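Local structure of dihydropteroate synthase (Burkholderia cenocepacia, 2Y5S) at residues B[145-150]-B[167-172]; B[163-168]-B[203-208]. The protein probably catalyses the condensation of para-aminobenzoate with 6-hydroxymethyl-7,8-dihydropterin diphosphate to give 7,8-dihydropteroate, a precursor of folate. All coordinates share one frame; numbering follows the deposited sequence.

Interaction 1 (B[145-150]-B[167-172]); sequences AMHMLG and TDVRDF. With 78H (7,8-dihydropteroate), chain P; EDO (1,2-ethanediol), chain V.
His147, just past the end of strand 142-146, lays its imidazole against Val169 and Phe172 of helix 165-182, and the pair shows how a ring can be fixed by one partner over its face and another at its edge. The side chain starts at CB, which lies 4.0 Å from Phe172 CD2 and almost as near to Val169 CG1. Because CG stands anti to the backbone N (chi1 176°), the ring is carried out over the helix. One side of it, CD2, is turned to the phenyl group and comes within 3.6 Å of Phe172 CD2. The two ring planes stand almost perpendicular, at 88°, with centroids 5.1 Å apart: a T-shaped stack in which histidine supplies the edge and phenylalanine the face. Val169 CG2 sits over the middle of the imidazole, 3.7 Å from its centroid and only 7° off the normal, a CH-pi contact that spans all five ring atoms, ND1 nearest. ND1, beneath the same methyl, is hydrogen-bonded to Lys200 NZ. The phenyl ring reaches back to the strand as well, its CE2 edge 3.5 Å from Met146 O. Met146 itself turns the other way, into the pterin pocket, and puts SD 3.6 Å from N3 of the bound 7,8-dihydropteroate. Next to the rings an ethanediol, probably from the crystallisation liquor, accepts a hydrogen bond from Gly150 N at its O2. Across these two segments the contact is van der Waals and aromatic, with no hydrogen bond: carbon atoms of Val169 and Phe172 take up one face and the CD2 edge of the imidazole, while ND1 has its polar partner in Lys200.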
ATOM      1  N   ALA B 145     -11.979  -0.443  22.626  1.00 17.51           N
ATOM      2  CA  ALA B 145     -11.334   0.436  23.607  1.00 17.43           C
ATOM      3  C   ALA B 145     -10.110   1.035  22.940  1.00 16.95           C
ATOM      4  O   ALA B 145      -9.166   0.314  22.604  1.00 17.07           O
ATOM      5  CB  ALA B 145     -10.924  -0.382  24.838  1.00 17.91           C
ATOM      6  N   MET B 146     -10.132   2.342  22.714  1.00 17.09           N
ATOM      7  CA  MET B 146      -9.002   3.041  22.116  1.00 16.92           C
ATOM      8  C   MET B 146      -8.138   3.670  23.188  1.00 18.50           C
ATOM      9  O   MET B 146      -8.631   4.001  24.279  1.00 18.67           O
ATOM     10  CB  MET B 146      -9.507   4.139  21.182  1.00 16.76           C
ATOM     11  CG  MET B 146      -8.481   4.649  20.178  1.00 15.52           C
ATOM     12  SD  MET B 146      -9.034   6.139  19.337  1.00 15.97           S
ATOM     13  CE  MET B 146      -8.597   7.376  20.584  1.00 15.40           C
ATOM     14  N   HIS B 147      -6.859   3.863  22.862  1.00 18.54           N
ATOM     15  CA  HIS B 147      -5.951   4.646  23.688  1.00 19.90           C
ATOM     16  C   HIS B 147      -5.924   6.115  23.259  1.00 20.42           C
ATOM     17  O   HIS B 147      -5.659   6.438  22.098  1.00 18.42           O
ATOM     18  CB  HIS B 147      -4.520   4.086  23.615  1.00 19.94           C
ATOM     19  CG  HIS B 147      -3.518   4.911  24.362  1.00 21.57           C
ATOM     20  ND1 HIS B 147      -2.901   6.019  23.813  1.00 21.47           N
ATOM     21  CD2 HIS B 147      -3.036   4.796  25.622  1.00 22.86           C
ATOM     22  CE1 HIS B 147      -2.097   6.556  24.709  1.00 23.07           C
ATOM     23  NE2 HIS B 147      -2.148   5.827  25.810  1.00 23.97           N
ATOM     24  N   MET B 148      -6.186   6.994  24.219  1.00 21.77           N
ATOM     25  CA  MET B 148      -6.007   8.417  24.035  1.00 24.04           C
ATOM     26  C   MET B 148      -5.358   8.914  25.305  1.00 25.72           C
ATOM     27  O   MET B 148      -5.744   8.511  26.412  1.00 26.43           O
ATOM     28  CB  MET B 148      -7.347   9.121  23.763  1.00 24.23           C
ATOM     29  CG  MET B 148      -7.293  10.648  23.833  1.00 27.96           C
ATOM     30  SD  MET B 148      -8.836  11.502  23.428  1.00 33.15           S
ATOM     31  CE  MET B 148      -9.979  10.433  24.262  1.00 27.35           C
ATOM     32  N   LEU B 149      -4.350   9.763  25.167  1.00 27.02           N
ATOM     33  CA  LEU B 149      -3.734  10.366  26.339  1.00 29.15           C
ATOM     34  C   LEU B 149      -4.594  11.571  26.728  1.00 30.05           C
ATOM     35  O   LEU B 149      -4.803  12.468  25.923  1.00 30.21           O
ATOM     36  CB  LEU B 149      -2.288  10.783  26.039  1.00 30.31           C
ATOM     37  CG  LEU B 149      -1.270  10.689  27.173  1.00 33.68           C
ATOM     38  CD1 LEU B 149      -1.211   9.261  27.723  1.00 36.94           C
ATOM     39  CD2 LEU B 149       0.089  11.127  26.674  1.00 33.85           C
ATOM     40  N   GLY B 150      -5.108  11.582  27.946  1.00 31.32           N
ATOM     41  CA  GLY B 150      -5.897  12.722  28.413  1.00 33.02           C
ATOM     42  C   GLY B 150      -6.645  12.413  29.686  1.00 34.04           C
ATOM     43  O   GLY B 150      -6.720  11.260  30.091  1.00 34.01           O
ATOM     44  N   THR B 167       4.744   0.201  24.834  1.00 27.26           N
ATOM     45  CA  THR B 167       4.499  -0.469  26.106  1.00 28.76           C
ATOM     46  C   THR B 167       3.401   0.245  26.885  1.00 27.76           C
ATOM     47  O   THR B 167       2.516  -0.407  27.442  1.00 27.72           O
ATOM     48  CB  THR B 167       5.786  -0.568  26.954  1.00 30.54           C
ATOM     49  OG1 THR B 167       6.776  -1.289  26.212  1.00 32.90           O
ATOM     50  CG2 THR B 167       5.523  -1.295  28.279  1.00 32.24           C
ATOM     51  N   ASP B 168       3.440   1.579  26.906  1.00 27.59           N
ATOM     52  CA  ASP B 168       2.442   2.361  27.658  1.00 27.33           C
ATOM     53  C   ASP B 168       1.055   2.165  27.067  1.00 25.67           C
ATOM     54  O   ASP B 168       0.066   2.062  27.797  1.00 25.31           O
ATOM     55  CB  ASP B 168       2.779   3.857  27.639  1.00 27.57           C
ATOM     56  CG  ASP B 168       4.053   4.189  28.405  1.00 30.60           C
ATOM     57  OD1 ASP B 168       4.460   3.398  29.288  1.00 31.04           O
ATOM     58  OD2 ASP B 168       4.645   5.253  28.117  1.00 31.62           O
ATOM     59  N   VAL B 169       0.973   2.146  25.736  1.00 24.17           N
ATOM     60  CA  VAL B 169      -0.310   1.958  25.059  1.00 22.89           C
ATOM     61  C   VAL B 169      -0.837   0.546  25.390  1.00 23.20           C
ATOM     62  O   VAL B 169      -2.000   0.390  25.758  1.00 22.52           O
ATOM     63  CB  VAL B 169      -0.187   2.187  23.514  1.00 22.04           C
ATOM     64  CG1 VAL B 169      -1.357   1.560  22.744  1.00 20.30           C
ATOM     65  CG2 VAL B 169      -0.078   3.687  23.198  1.00 21.24           C
ATOM     66  N   ARG B 170       0.030  -0.466  25.301  1.00 24.20           N
ATOM     67  CA  ARG B 170      -0.381  -1.844  25.601  1.00 25.09           C
ATOM     68  C   ARG B 170      -0.907  -1.998  27.026  1.00 25.91           C
ATOM     69  O   ARG B 170      -1.957  -2.607  27.232  1.00 26.43           O
ATOM     70  CB  ARG B 170       0.752  -2.845  25.378  1.00 25.82           C
ATOM     71  CG  ARG B 170       0.288  -4.285  25.558  1.00 28.61           C
ATOM     72  CD  ARG B 170       1.386  -5.324  25.313  1.00 30.68           C
ATOM     73  NE  ARG B 170       2.530  -5.124  26.181  1.00 31.57           N
ATOM     74  CZ  ARG B 170       3.695  -4.580  25.822  1.00 33.68           C
ATOM     75  NH1 ARG B 170       3.913  -4.150  24.574  1.00 33.04           N
ATOM     76  NH2 ARG B 170       4.651  -4.454  26.730  1.00 33.76           N
ATOM     77  N   ASP B 171      -0.190  -1.440  27.989  1.00 26.25           N
ATOM     78  CA  ASP B 171      -0.571  -1.548  29.407  1.00 27.23           C
ATOM     79  C   ASP B 171      -1.895  -0.859  29.704  1.00 25.81           C
ATOM     80  O   ASP B 171      -2.682  -1.351  30.505  1.00 26.00           O
ATOM     81  CB  ASP B 171       0.517  -0.956  30.315  1.00 28.83           C
ATOM     82  CG  ASP B 171       1.790  -1.771  30.313  1.00 31.63           C
ATOM     83  OD1 ASP B 171       1.724  -2.992  30.074  1.00 35.10           O
ATOM     84  OD2 ASP B 171       2.861  -1.194  30.569  1.00 35.06           O
ATOM     85  N   PHE B 172      -2.138   0.281  29.063  1.00 24.30           N
ATOM     86  CA  PHE B 172      -3.397   0.999  29.240  1.00 23.02           C
ATOM     87  C   PHE B 172      -4.552   0.163  28.704  1.00 22.06           C
ATOM     88  O   PHE B 172      -5.600   0.041  29.337  1.00 21.27           O
ATOM     89  CB  PHE B 172      -3.349   2.341  28.508  1.00 22.74           C
ATOM     90  CG  PHE B 172      -4.697   3.005  28.359  1.00 21.96           C
ATOM     91  CD1 PHE B 172      -5.175   3.853  29.351  1.00 22.41           C
ATOM     92  CD2 PHE B 172      -5.483   2.783  27.236  1.00 19.94           C
ATOM     93  CE1 PHE B 172      -6.403   4.458  29.224  1.00 20.85           C
ATOM     94  CE2 PHE B 172      -6.725   3.401  27.107  1.00 18.56           C
ATOM     95  CZ  PHE B 172      -7.180   4.236  28.104  1.00 20.25           C
TER
HETATM   96  O4  78H P1293      -8.398   6.101  15.110  1.00 34.32           O
HETATM   97  C4  78H P1293      -9.547   5.962  15.532  1.00 33.75           C
HETATM   98  C5  78H P1293     -10.494   7.005  15.476  1.00 33.81           C
HETATM   99  N3  78H P1293      -9.928   4.740  16.108  1.00 33.09           N
HETATM  100  C9  78H P1293     -11.781   6.757  16.006  1.00 32.47           C
HETATM  101  N5  78H P1293     -10.198   8.191  14.886  1.00 30.96           N
HETATM  102  C2  78H P1293     -11.239   4.568  16.648  1.00 32.73           C
HETATM  103  N8  78H P1293     -12.759   7.742  15.974  1.00 31.24           N
HETATM  104  N1  78H P1293     -12.120   5.576  16.562  1.00 31.27           N
HETATM  105  C6  78H P1293     -11.095   9.198  14.869  1.00 33.66           C
HETATM  106  N2  78H P1293     -11.593   3.414  17.236  1.00 27.86           N
HETATM  107  C7  78H P1293     -12.443   9.122  15.590  1.00 31.82           C
HETATM  108  C10 78H P1293     -10.785  10.481  14.152  1.00 34.51           C
HETATM  109  N11 78H P1293     -10.009  11.375  15.018  1.00 36.12           N
HETATM  110  C15 78H P1293      -8.904  11.930  14.537  1.00 35.01           C
HETATM  111  C16 78H P1293      -7.712  11.876  15.253  1.00 33.81           C
HETATM  112  C17 78H P1293      -8.959  12.544  13.285  1.00 34.81           C
HETATM  113  C18 78H P1293      -6.572  12.456  14.725  1.00 33.62           C
HETATM  114  C19 78H P1293      -7.814  13.126  12.757  1.00 34.77           C
HETATM  115  C20 78H P1293      -6.624  13.085  13.480  1.00 34.01           C
HETATM  116  C21 78H P1293      -5.352  13.696  12.883  1.00 32.75           C
HETATM  117  O22 78H P1293      -4.292  13.376  13.426  1.00 32.52           O
HETATM  118  O23 78H P1293      -5.424  14.361  11.826  1.00 34.41           O
HETATM  119  C1  EDO V1299      -3.820   7.257  30.520  1.00 40.46           C
HETATM  120  O1  EDO V1299      -2.397   7.240  30.382  1.00 42.64           O
HETATM  121  C2  EDO V1299      -4.405   7.730  29.200  1.00 38.63           C
HETATM  122  O2  EDO V1299      -5.073   8.975  29.399  1.00 35.50           O

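Interaction 2 (B[163-168]-B[203-208]); sequences GDVVTD and VDDNYA
Val165, in the first turn of helix 165-182, meets Asp205 and Ala208 in the first turns of helix 204-211, an example of two helix starts packed through a few small groups. The valine gives the contact its largest share of buried surface, and one branch does most of the work. With chi1 at 63°, CG1 lies between the backbone N and the carbonyl carbon, which aims it at the neighbouring helix; there it touches Ala208 CB at 4.0 Å. The methyl of the alanine is the whole of its side chain, and Ala208 CA lies 7.1 Å from Val166 CA. The CA atoms of Val165 and Asp205 are 6.6 Å apart. Asp205 contributes its OD1, 4.1 Å from Val165 CG1 and from Val165 CB. This is van der Waals contact with a charged group whose other oxygen, OD2, accepts a hydrogen bond from Ala201 N, so that the aspartate also ties down the chain ahead of its own helix. Val166 adds a lighter touch, CG2 facing the backbone oxygen of Ala208. Asp164, the N-cap, caps the turn that carries the valines: its OD1 accepts from Val166 N at 3.1 Å, from well above the carboxylate plane (63°). The same oxygen forms a salt bridge with Arg294 of the second subunit, whose side chain also packs on Val166. Nearby, Gly163 N donates to Asp168 OD2, on the syn side of that carboxylate, at 2.9 Å. The contact thus joins the helices that follow strands 142-146 and 190-193, neighbouring parallel strands of the barrel, while on helix 204-211 itself Tyr207 packs on Leu238 of helix 236-239 and on Ala286 of the second subunit.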
ATOM      1  N   GLY B 163       7.198   6.631  28.225  1.00 40.13           N
ATOM      2  CA  GLY B 163       8.493   5.969  28.340  1.00 40.86           C
ATOM      3  C   GLY B 163       8.708   5.307  27.001  1.00 39.49           C
ATOM      4  O   GLY B 163       9.285   5.911  26.101  1.00 40.05           O
ATOM      5  N   ASP B 164       8.218   4.076  26.852  1.00 37.79           N
ATOM      6  CA  ASP B 164       8.049   3.478  25.532  1.00 35.62           C
ATOM      7  C   ASP B 164       6.562   3.542  25.189  1.00 32.31           C
ATOM      8  O   ASP B 164       5.737   2.898  25.835  1.00 31.26           O
ATOM      9  CB  ASP B 164       8.530   2.029  25.495  1.00 36.72           C
ATOM     10  CG  ASP B 164       8.323   1.375  24.136  1.00 37.48           C
ATOM     11  OD1 ASP B 164       7.873   2.052  23.175  1.00 42.15           O
ATOM     12  OD2 ASP B 164       8.610   0.172  24.004  1.00 42.25           O
ATOM     13  N   VAL B 165       6.232   4.316  24.169  1.00 30.05           N
ATOM     14  CA  VAL B 165       4.848   4.542  23.818  1.00 27.88           C
ATOM     15  C   VAL B 165       4.125   3.223  23.519  1.00 27.12           C
ATOM     16  O   VAL B 165       2.949   3.088  23.836  1.00 26.82           O
ATOM     17  CB  VAL B 165       4.711   5.526  22.632  1.00 27.23           C
ATOM     18  CG1 VAL B 165       5.349   4.960  21.353  1.00 26.32           C
ATOM     19  CG2 VAL B 165       3.242   5.871  22.405  1.00 24.67           C
ATOM     20  N   VAL B 166       4.825   2.254  22.928  1.00 26.50           N
ATOM     21  CA  VAL B 166       4.210   0.965  22.601  1.00 25.63           C
ATOM     22  C   VAL B 166       3.830   0.213  23.872  1.00 25.90           C
ATOM     23  O   VAL B 166       2.734  -0.355  23.971  1.00 24.78           O
ATOM     24  CB  VAL B 166       5.143   0.073  21.753  1.00 25.90           C
ATOM     25  CG1 VAL B 166       4.461  -1.271  21.426  1.00 25.45           C
ATOM     26  CG2 VAL B 166       5.571   0.804  20.461  1.00 24.20           C
ATOM     27  N   THR B 167       4.744   0.201  24.834  1.00 27.26           N
ATOM     28  CA  THR B 167       4.499  -0.469  26.106  1.00 28.76           C
ATOM     29  C   THR B 167       3.401   0.245  26.885  1.00 27.76           C
ATOM     30  O   THR B 167       2.516  -0.407  27.442  1.00 27.72           O
ATOM     31  CB  THR B 167       5.786  -0.568  26.954  1.00 30.54           C
ATOM     32  OG1 THR B 167       6.776  -1.289  26.212  1.00 32.90           O
ATOM     33  CG2 THR B 167       5.523  -1.295  28.279  1.00 32.24           C
ATOM     34  N   ASP B 168       3.440   1.579  26.906  1.00 27.59           N
ATOM     35  CA  ASP B 168       2.442   2.361  27.658  1.00 27.33           C
ATOM     36  C   ASP B 168       1.055   2.165  27.067  1.00 25.67           C
ATOM     37  O   ASP B 168       0.066   2.062  27.797  1.00 25.31           O
ATOM     38  CB  ASP B 168       2.779   3.857  27.639  1.00 27.57           C
ATOM     39  CG  ASP B 168       4.053   4.189  28.405  1.00 30.60           C
ATOM     40  OD1 ASP B 168       4.460   3.398  29.288  1.00 31.04           O
ATOM     41  OD2 ASP B 168       4.645   5.253  28.117  1.00 31.62           O
ATOM     42  N   VAL B 203       4.724  12.322  14.160  1.00 20.99           N
ATOM     43  CA  VAL B 203       5.480  11.347  13.425  1.00 20.82           C
ATOM     44  C   VAL B 203       6.084  10.276  14.351  1.00 21.19           C
ATOM     45  O   VAL B 203       5.786   9.094  14.187  1.00 20.36           O
ATOM     46  CB  VAL B 203       6.519  12.027  12.514  1.00 21.96           C
ATOM     47  CG1 VAL B 203       7.468  11.003  11.933  1.00 22.18           C
ATOM     48  CG2 VAL B 203       5.796  12.776  11.362  1.00 21.13           C
ATOM     49  N   ASP B 204       6.896  10.672  15.325  1.00 22.57           N
ATOM     50  CA  ASP B 204       7.679   9.679  16.095  1.00 23.28           C
ATOM     51  C   ASP B 204       6.842   8.657  16.884  1.00 22.23           C
ATOM     52  O   ASP B 204       7.145   7.466  16.823  1.00 21.74           O
ATOM     53  CB  ASP B 204       8.708  10.350  16.996  1.00 24.88           C
ATOM     54  CG  ASP B 204       9.854  10.951  16.207  1.00 27.25           C
ATOM     55  OD1 ASP B 204      10.079  10.520  15.050  1.00 28.61           O
ATOM     56  OD2 ASP B 204      10.517  11.868  16.726  1.00 30.69           O
ATOM     57  N   ASP B 205       5.791   9.102  17.577  1.00 21.67           N
ATOM     58  CA  ASP B 205       4.948   8.173  18.356  1.00 21.04           C
ATOM     59  C   ASP B 205       4.016   7.366  17.471  1.00 19.58           C
ATOM     60  O   ASP B 205       3.883   6.151  17.634  1.00 19.63           O
ATOM     61  CB  ASP B 205       4.128   8.922  19.413  1.00 21.36           C
ATOM     62  CG  ASP B 205       4.976   9.490  20.539  1.00 23.65           C
ATOM     63  OD1 ASP B 205       6.063   8.943  20.817  1.00 24.97           O
ATOM     64  OD2 ASP B 205       4.532  10.493  21.163  1.00 24.89           O
ATOM     65  N   ASN B 206       3.349   8.030  16.533  1.00 18.83           N
ATOM     66  CA  ASN B 206       2.417   7.350  15.649  1.00 18.03           C
ATOM     67  C   ASN B 206       3.093   6.279  14.788  1.00 17.65           C
ATOM     68  O   ASN B 206       2.557   5.177  14.624  1.00 17.06           O
ATOM     69  CB  ASN B 206       1.681   8.364  14.765  1.00 18.21           C
ATOM     70  CG  ASN B 206       0.608   9.146  15.519  1.00 18.30           C
ATOM     71  OD1 ASN B 206      -0.171   8.572  16.292  1.00 18.33           O
ATOM     72  ND2 ASN B 206       0.544  10.466  15.276  1.00 18.06           N
ATOM     73  N   TYR B 207       4.266   6.577  14.240  1.00 18.04           N
ATOM     74  CA  TYR B 207       4.967   5.573  13.422  1.00 18.04           C
ATOM     75  C   TYR B 207       5.652   4.487  14.249  1.00 18.94           C
ATOM     76  O   TYR B 207       5.790   3.377  13.766  1.00 18.69           O
ATOM     77  CB  TYR B 207       5.907   6.206  12.404  1.00 18.16           C
ATOM     78  CG  TYR B 207       5.129   6.820  11.260  1.00 18.18           C
ATOM     79  CD1 TYR B 207       4.628   6.028  10.230  1.00 18.19           C
ATOM     80  CD2 TYR B 207       4.846   8.168  11.228  1.00 17.96           C
ATOM     81  CE1 TYR B 207       3.904   6.584   9.195  1.00 15.96           C
ATOM     82  CE2 TYR B 207       4.113   8.730  10.180  1.00 17.35           C
ATOM     83  CZ  TYR B 207       3.661   7.937   9.172  1.00 17.41           C
ATOM     84  OH  TYR B 207       2.920   8.479   8.146  1.00 17.27           O
ATOM     85  N   ALA B 208       6.015   4.788  15.498  1.00 19.86           N
ATOM     86  CA  ALA B 208       6.487   3.733  16.418  1.00 20.73           C
ATOM     87  C   ALA B 208       5.358   2.716  16.620  1.00 19.94           C
ATOM     88  O   ALA B 208       5.557   1.503  16.556  1.00 19.98           O
ATOM     89  CB  ALA B 208       6.911   4.332  17.761  1.00 21.52           C
TER

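Both contacts draw on helix 165-182; their segments overlap at Thr167 and Asp168, though the touching residues differ, and their centres lie 10 Å apart on the same side of the chain's centre. Along the sequence, strand 142-146 and its exit come first, then the shared helix, then helix 204-211. Interaction 1 joins that helix inward to the end of a barrel strand next to the pterin; interaction 2 joins its start laterally to the following helix, farther from the centre. In the TIM-barrel fold of this family, the helix thus packs against the C-terminal end of a strand whose Met146 lines the pterin pocket, and its start faces the second subunit.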